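Local coordinates for protein lipolytic enzyme, G-D-S-L family (Bacteroides thetaiotaomicron, PDB 7BR2) that metabolizes the drug diltiazem as a gut microbial serine esterase of the SGNH (GDSL) hydrolase family, at residues I114-K125 with Y165-W175. Sequence-based numbering, arbitrary orientation.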
ATOM      1  N   ILE A 114      10.049  20.873  11.708  1.00 41.04           N
ATOM      2  CA  ILE A 114       8.734  21.507  11.831  1.00 38.34           C
ATOM      3  C   ILE A 114       8.744  22.906  11.213  1.00 43.08           C
ATOM      4  O   ILE A 114       7.710  23.385  10.724  1.00 43.63           O
ATOM      5  CB  ILE A 114       8.248  21.527  13.292  1.00 42.71           C
ATOM      6  CG1 ILE A 114       9.164  22.377  14.166  1.00 42.36           C
ATOM      7  CG2 ILE A 114       8.044  20.095  13.840  1.00 40.10           C
ATOM      8  CD1 ILE A 114       8.703  22.487  15.606  1.00 53.95           C
ATOM      9  N   LYS A 115       9.904  23.561  11.156  1.00 41.13           N
ATOM     10  CA  LYS A 115       9.969  24.830  10.442  1.00 43.89           C
ATOM     11  C   LYS A 115       9.590  24.630   8.974  1.00 43.83           C
ATOM     12  O   LYS A 115       8.786  25.392   8.418  1.00 37.70           O
ATOM     13  CB  LYS A 115      11.370  25.443  10.598  1.00 39.95           C
ATOM     14  CG  LYS A 115      11.543  26.838   9.971  1.00 46.56           C
ATOM     15  CD  LYS A 115      13.007  27.216   9.792  1.00 48.43           C
ATOM     16  CE  LYS A 115      13.164  28.409   8.863  1.00 54.80           C
ATOM     17  NZ  LYS A 115      13.377  29.661   9.628  1.00 61.31           N
ATOM     18  N   ASN A 116      10.130  23.588   8.340  1.00 34.08           N
ATOM     19  CA  ASN A 116       9.754  23.334   6.944  1.00 37.55           C
ATOM     20  C   ASN A 116       8.299  22.873   6.819  1.00 39.07           C
ATOM     21  O   ASN A 116       7.553  23.323   5.917  1.00 38.55           O
ATOM     22  CB  ASN A 116      10.702  22.314   6.332  1.00 35.30           C
ATOM     23  CG  ASN A 116      12.091  22.863   6.202  1.00 41.23           C
ATOM     24  OD1 ASN A 116      12.274  23.979   5.705  1.00 38.60           O
ATOM     25  ND2 ASN A 116      13.081  22.114   6.682  1.00 40.34           N
ATOM     26  N   PHE A 117       7.866  22.005   7.738  1.00 36.86           N
ATOM     27  CA  PHE A 117       6.489  21.536   7.708  1.00 38.20           C
ATOM     28  C   PHE A 117       5.512  22.694   7.769  1.00 38.93           C
ATOM     29  O   PHE A 117       4.437  22.609   7.183  1.00 34.60           O
ATOM     30  CB  PHE A 117       6.201  20.567   8.853  1.00 39.92           C
ATOM     31  CG  PHE A 117       4.745  20.185   8.967  1.00 36.57           C
ATOM     32  CD1 PHE A 117       4.212  19.198   8.155  1.00 41.54           C
ATOM     33  CD2 PHE A 117       3.911  20.817   9.875  1.00 38.33           C
ATOM     34  CE1 PHE A 117       2.878  18.838   8.247  1.00 38.34           C
ATOM     35  CE2 PHE A 117       2.570  20.466   9.973  1.00 41.52           C
ATOM     36  CZ  PHE A 117       2.054  19.473   9.159  1.00 43.54           C
ATOM     37  N   GLN A 118       5.859  23.768   8.486  1.00 40.54           N
ATOM     38  CA  GLN A 118       4.948  24.904   8.622  1.00 44.25           C
ATOM     39  C   GLN A 118       4.738  25.606   7.285  1.00 39.90           C
ATOM     40  O   GLN A 118       3.636  26.091   6.993  1.00 39.62           O
ATOM     41  CB  GLN A 118       5.482  25.886   9.675  1.00 44.22           C
ATOM     42  CG  GLN A 118       5.249  25.444  11.138  1.00 46.85           C
ATOM     43  CD  GLN A 118       5.915  26.366  12.161  1.00 52.37           C
ATOM     44  OE1 GLN A 118       7.090  26.208  12.491  1.00 43.85           O
ATOM     45  NE2 GLN A 118       5.149  27.319  12.682  1.00 52.29           N
ATOM     46  N   GLN A 119       5.787  25.680   6.465  1.00 38.94           N
ATOM     47  CA  GLN A 119       5.625  26.165   5.098  1.00 40.94           C
ATOM     48  C   GLN A 119       4.604  25.308   4.356  1.00 32.70           C
ATOM     49  O   GLN A 119       3.642  25.816   3.756  1.00 34.97           O
ATOM     50  CB  GLN A 119       6.984  26.122   4.398  1.00 39.35           C
ATOM     51  CG  GLN A 119       8.044  27.083   4.955  1.00 37.22           C
ATOM     52  CD  GLN A 119       7.608  28.530   4.914  1.00 45.25           C
ATOM     53  OE1 GLN A 119       7.068  29.063   5.883  1.00 47.52           O
ATOM     54  NE2 GLN A 119       7.805  29.164   3.769  1.00 50.94           N
ATOM     55  N   MET A 120       4.776  23.991   4.440  1.00 33.68           N
ATOM     56  CA  MET A 120       3.807  23.106   3.792  1.00 35.48           C
ATOM     57  C   MET A 120       2.399  23.307   4.357  1.00 40.17           C
ATOM     58  O   MET A 120       1.423  23.382   3.601  1.00 37.06           O
ATOM     59  CB  MET A 120       4.230  21.647   3.948  1.00 34.55           C
ATOM     60  CG  MET A 120       5.567  21.298   3.323  1.00 31.52           C
ATOM     61  SD  MET A 120       5.807  19.521   3.424  1.00 46.38           S
ATOM     62  CE  MET A 120       4.959  19.085   1.944  1.00 41.33           C
ATOM     63  N   GLU A 121       2.295  23.422   5.682  1.00 38.31           N
ATOM     64  CA  GLU A 121       1.018  23.540   6.376  1.00 39.52           C
ATOM     65  C   GLU A 121       0.261  24.753   5.882  1.00 37.61           C
ATOM     66  O   GLU A 121      -0.947  24.689   5.610  1.00 31.94           O
ATOM     67  CB  GLU A 121       1.286  23.670   7.873  1.00 38.55           C
ATOM     68  CG  GLU A 121       0.103  23.553   8.790  1.00 42.79           C
ATOM     69  CD  GLU A 121       0.456  24.003  10.198  1.00 44.44           C
ATOM     70  OE1 GLU A 121       1.520  24.630  10.376  1.00 46.17           O
ATOM     71  OE2 GLU A 121      -0.320  23.724  11.127  1.00 52.61           O
ATOM     72  N   LYS A 122       0.969  25.878   5.782  1.00 33.41           N
ATOM     73  CA  LYS A 122       0.390  27.069   5.186  1.00 32.25           C
ATOM     74  C   LYS A 122      -0.127  26.778   3.781  1.00 38.87           C
ATOM     75  O   LYS A 122      -1.235  27.200   3.426  1.00 37.97           O
ATOM     76  CB  LYS A 122       1.417  28.199   5.170  1.00 35.69           C
ATOM     77  CG  LYS A 122       0.911  29.406   4.416  1.00 49.62           C
ATOM     78  CD  LYS A 122       1.730  30.666   4.678  1.00 56.07           C
ATOM     79  CE  LYS A 122       0.917  31.902   4.243  1.00 58.06           C
ATOM     80  NZ  LYS A 122       0.471  31.838   2.813  1.00 55.99           N
ATOM     81  N   ARG A 123       0.650  26.042   2.965  1.00 36.12           N
ATOM     82  CA  ARG A 123       0.153  25.740   1.617  1.00 33.06           C
ATOM     83  C   ARG A 123      -1.111  24.891   1.665  1.00 34.78           C
ATOM     84  O   ARG A 123      -2.055  25.129   0.908  1.00 32.61           O
ATOM     85  CB  ARG A 123       1.210  25.037   0.758  1.00 28.10           C
ATOM     86  CG  ARG A 123       2.543  25.734   0.661  1.00 32.51           C
ATOM     87  CD  ARG A 123       2.484  27.005  -0.214  1.00 37.53           C
ATOM     88  NE  ARG A 123       1.608  26.924  -1.386  1.00 36.83           N
ATOM     89  CZ  ARG A 123       2.020  26.574  -2.609  1.00 37.87           C
ATOM     90  NH1 ARG A 123       1.160  26.548  -3.625  1.00 32.94           N
ATOM     91  NH2 ARG A 123       3.292  26.242  -2.819  1.00 26.53           N
ATOM     92  N   PHE A 124      -1.142  23.893   2.546  1.00 33.66           N
ATOM     93  CA  PHE A 124      -2.286  22.994   2.624  1.00 31.19           C
ATOM     94  C   PHE A 124      -3.542  23.732   3.066  1.00 35.82           C
ATOM     95  O   PHE A 124      -4.642  23.445   2.583  1.00 36.52           O
ATOM     96  CB  PHE A 124      -1.972  21.825   3.560  1.00 33.45           C
ATOM     97  CG  PHE A 124      -0.798  20.980   3.113  1.00 35.98           C
ATOM     98  CD1 PHE A 124      -0.440  20.902   1.769  1.00 35.05           C
ATOM     99  CD2 PHE A 124      -0.029  20.296   4.040  1.00 34.39           C
ATOM    100  CE1 PHE A 124       0.639  20.129   1.360  1.00 31.39           C
ATOM    101  CE2 PHE A 124       1.055  19.523   3.647  1.00 34.10           C
ATOM    102  CZ  PHE A 124       1.391  19.434   2.304  1.00 34.61           C
ATOM    103  N   LYS A 125      -3.398  24.693   3.981  1.00 37.37           N
ATOM    104  CA  LYS A 125      -4.565  25.436   4.452  1.00 40.80           C
ATOM    105  C   LYS A 125      -5.220  26.241   3.332  1.00 42.00           C
ATOM    106  O   LYS A 125      -6.422  26.517   3.384  1.00 38.08           O
ATOM    107  CB  LYS A 125      -4.152  26.345   5.613  1.00 41.97           C
ATOM    108  CG  LYS A 125      -3.640  25.518   6.786  1.00 44.17           C
ATOM    109  CD  LYS A 125      -3.773  26.165   8.133  1.00 50.70           C
ATOM    110  CE  LYS A 125      -3.615  27.645   8.141  1.00 49.14           C
ATOM    111  NZ  LYS A 125      -3.673  28.053   9.568  1.00 53.18           N
ATOM    112  N   TYR A 165       3.829  16.597  16.252  1.00 45.42           N
ATOM    113  CA  TYR A 165       3.561  17.909  15.673  1.00 45.72           C
ATOM    114  C   TYR A 165       2.557  17.803  14.523  1.00 51.78           C
ATOM    115  O   TYR A 165       1.653  18.645  14.392  1.00 48.19           O
ATOM    116  CB  TYR A 165       4.849  18.566  15.199  1.00 45.45           C
ATOM    117  CG  TYR A 165       4.652  20.035  14.942  1.00 42.94           C
ATOM    118  CD1 TYR A 165       4.091  20.483  13.747  1.00 46.12           C
ATOM    119  CD2 TYR A 165       4.991  20.974  15.897  1.00 43.69           C
ATOM    120  CE1 TYR A 165       3.883  21.825  13.509  1.00 42.15           C
ATOM    121  CE2 TYR A 165       4.796  22.329  15.666  1.00 46.77           C
ATOM    122  CZ  TYR A 165       4.239  22.745  14.470  1.00 45.29           C
ATOM    123  OH  TYR A 165       4.041  24.084  14.238  1.00 48.37           O
ATOM    124  N   GLN A 166       2.686  16.756  13.698  1.00 43.86           N
ATOM    125  CA  GLN A 166       1.694  16.509  12.654  1.00 44.41           C
ATOM    126  C   GLN A 166       0.298  16.325  13.244  1.00 46.84           C
ATOM    127  O   GLN A 166      -0.671  16.922  12.762  1.00 45.47           O
ATOM    128  CB  GLN A 166       2.074  15.272  11.846  1.00 44.25           C
ATOM    129  CG  GLN A 166       3.094  15.480  10.779  1.00 39.32           C
ATOM    130  CD  GLN A 166       3.330  14.211  10.006  1.00 43.37           C
ATOM    131  OE1 GLN A 166       4.020  13.306  10.476  1.00 45.04           O
ATOM    132  NE2 GLN A 166       2.738  14.121   8.819  1.00 38.00           N
ATOM    133  N   ARG A 167       0.177  15.472  14.267  1.00 44.76           N
ATOM    134  CA  ARG A 167      -1.127  15.181  14.866  1.00 46.74           C
ATOM    135  C   ARG A 167      -1.799  16.459  15.359  1.00 43.11           C
ATOM    136  O   ARG A 167      -2.980  16.705  15.083  1.00 42.92           O
ATOM    137  CB  ARG A 167      -0.974  14.158  16.002  1.00 44.98           C
ATOM    138  CG  ARG A 167      -2.301  13.647  16.607  1.00 50.37           C
ATOM    139  CD  ARG A 167      -2.115  12.942  17.980  1.00 54.82           C
ATOM    140  NE  ARG A 167      -1.283  11.726  17.952  1.00 67.77           N
ATOM    141  CZ  ARG A 167      -1.741  10.489  17.716  1.00 69.24           C
ATOM    142  NH1 ARG A 167      -3.034  10.277  17.485  1.00 64.27           N
ATOM    143  NH2 ARG A 167      -0.907   9.451  17.714  1.00 60.15           N
ATOM    144  N   GLU A 168      -1.045  17.306  16.060  1.00 43.82           N
ATOM    145  CA  GLU A 168      -1.644  18.512  16.614  1.00 39.43           C
ATOM    146  C   GLU A 168      -1.975  19.529  15.531  1.00 47.57           C
ATOM    147  O   GLU A 168      -3.002  20.220  15.629  1.00 44.85           O
ATOM    148  CB  GLU A 168      -0.713  19.113  17.667  1.00 41.78           C
ATOM    149  CG  GLU A 168      -0.430  18.109  18.778  1.00 58.31           C
ATOM    150  CD  GLU A 168       0.699  18.506  19.709  1.00 64.74           C
ATOM    151  OE1 GLU A 168       1.282  19.599  19.528  1.00 67.34           O
ATOM    152  OE2 GLU A 168       1.012  17.704  20.622  1.00 70.46           O
ATOM    153  N   SER A 169      -1.147  19.621  14.479  1.00 46.56           N
ATOM    154  CA  SER A 169      -1.511  20.470  13.348  1.00 42.27           C
ATOM    155  C   SER A 169      -2.817  19.998  12.720  1.00 38.00           C
ATOM    156  O   SER A 169      -3.696  20.811  12.397  1.00 42.27           O
ATOM    157  CB  SER A 169      -0.375  20.492  12.318  1.00 47.91           C
ATOM    158  OG  SER A 169      -0.705  21.300  11.196  1.00 39.90           O
ATOM    159  N   ALA A 170      -2.972  18.680  12.567  1.00 39.86           N
ATOM    160  CA  ALA A 170      -4.202  18.131  12.008  1.00 37.48           C
ATOM    161  C   ALA A 170      -5.396  18.492  12.875  1.00 41.29           C
ATOM    162  O   ALA A 170      -6.470  18.843  12.368  1.00 38.99           O
ATOM    163  CB  ALA A 170      -4.080  16.613  11.877  1.00 37.61           C
ATOM    164  N   ALA A 171      -5.214  18.432  14.190  1.00 43.51           N
ATOM    165  CA  ALA A 171      -6.288  18.819  15.097  1.00 44.74           C
ATOM    166  C   ALA A 171      -6.669  20.281  14.902  1.00 42.10           C
ATOM    167  O   ALA A 171      -7.854  20.615  14.798  1.00 43.76           O
ATOM    168  CB  ALA A 171      -5.865  18.565  16.543  1.00 45.95           C
ATOM    169  N   ARG A 172      -5.677  21.166  14.809  1.00 40.18           N
ATOM    170  CA  ARG A 172      -5.987  22.585  14.649  1.00 44.33           C
ATOM    171  C   ARG A 172      -6.712  22.869  13.346  1.00 47.63           C
ATOM    172  O   ARG A 172      -7.601  23.728  13.295  1.00 47.15           O
ATOM    173  CB  ARG A 172      -4.728  23.444  14.657  1.00 44.94           C
ATOM    174  CG  ARG A 172      -3.930  23.451  15.903  1.00 52.47           C
ATOM    175  CD  ARG A 172      -3.020  24.644  15.830  1.00 50.34           C
ATOM    176  NE  ARG A 172      -1.972  24.425  14.847  1.00 51.91           N
ATOM    177  CZ  ARG A 172      -0.897  23.679  15.067  1.00 54.55           C
ATOM    178  NH1 ARG A 172      -0.735  23.073  16.239  1.00 47.24           N
ATOM    179  NH2 ARG A 172       0.012  23.530  14.108  1.00 53.23           N
ATOM    180  N   ASN A 173      -6.295  22.216  12.265  1.00 53.11           N
ATOM    181  CA  ASN A 173      -6.720  22.615  10.933  1.00 47.24           C
ATOM    182  C   ASN A 173      -7.896  21.815  10.396  1.00 40.78           C
ATOM    183  O   ASN A 173      -8.348  22.084   9.282  1.00 46.88           O
ATOM    184  CB  ASN A 173      -5.527  22.529   9.985  1.00 44.36           C
ATOM    185  CG  ASN A 173      -4.426  23.474  10.392  1.00 44.60           C
ATOM    186  OD1 ASN A 173      -4.651  24.679  10.454  1.00 47.27           O
ATOM    187  ND2 ASN A 173      -3.240  22.948  10.673  1.00 40.17           N
ATOM    188  N   GLY A 174      -8.414  20.861  11.155  1.00 39.24           N
ATOM    189  CA  GLY A 174      -9.545  20.102  10.665  1.00 40.35           C
ATOM    190  C   GLY A 174      -9.159  19.035   9.671  1.00 43.05           C
ATOM    191  O   GLY A 174      -9.962  18.682   8.801  1.00 45.21           O
ATOM    192  N   TRP A 175      -7.945  18.509   9.780  1.00 42.63           N
ATOM    193  CA  TRP A 175      -7.446  17.452   8.921  1.00 38.14           C
ATOM    194  C   TRP A 175      -7.525  16.116   9.646  1.00 40.76           C
ATOM    195  O   TRP A 175      -7.511  16.058  10.874  1.00 46.50           O
ATOM    196  CB  TRP A 175      -6.004  17.738   8.518  1.00 41.08           C
ATOM    197  CG  TRP A 175      -5.846  19.029   7.824  1.00 36.75           C
ATOM    198  CD1 TRP A 175      -6.811  19.705   7.142  1.00 35.23           C
ATOM    199  CD2 TRP A 175      -4.641  19.788   7.686  1.00 33.72           C
ATOM    200  NE1 TRP A 175      -6.292  20.854   6.610  1.00 37.01           N
ATOM    201  CE2 TRP A 175      -4.958  20.929   6.921  1.00 36.14           C
ATOM    202  CE3 TRP A 175      -3.328  19.618   8.133  1.00 37.26           C
ATOM    203  CZ2 TRP A 175      -4.007  21.903   6.599  1.00 36.05           C
ATOM    204  CZ3 TRP A 175      -2.383  20.587   7.814  1.00 38.71           C
ATOM    205  CH2 TRP A 175      -2.727  21.712   7.052  1.00 33.93           C
TER
HETATM  206  O   HOH W   1      -1.775  25.997  11.872  1.00 50.73           O
HETATM  207  O   HOH W   2      -4.044  27.034  12.050  1.00 51.83           O
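Glu121 reaches from helix 102-125 to side chains of helix 155-173, two neighbouring helices of the SGNH hydrolase fold that run in the same direction on one side of the parallel sheet, their segment axes inclined at 27°. Its extended chain, with CG anti to the backbone N (chi1 -169°), carries OE2 across the interhelical groove. Arg172 NH2 donates to the syn lone pair of OE2 at 3.0 Å, forming a salt bridge, while Asn173 ND2 approaches OE2 on the anti side at 3.1 Å, with the carboxylate and amide planes almost perpendicular. A water gives OE2 a further hydrogen bond, and these three donors would probably favour the ionised carboxylate. Ser169 OG also lies against OE2, though so close that the modelled length is doubtful. A second water links Lys125 NZ to Asn173 OD1.

Apolar contacts flank this polar cluster. On its N-terminal side, Ile114 CG2 lies over one face of the Tyr165 ring, a CH-pi contact 3.9 Å from the centroid, and Phe117 CD2 packs 3.8 Å from Tyr165 CE1. Ser169 OG lies at the Phe117 ring edge, in plane. On the C-terminal side, Trp175 CH2 packs 3.6 Å from Phe124 CB. Gly174, with positive phi, ends the helix in a Schellman motif in which Trp175 N bonds back to Ala170 O. Both Phe117 and Trp175 continue inward to Met134 of strand 131-136, joining the helix pair to the sheet. Within the turn itself, Asn173 CB sits over the centre of the indole, 3.5 Å above its plane.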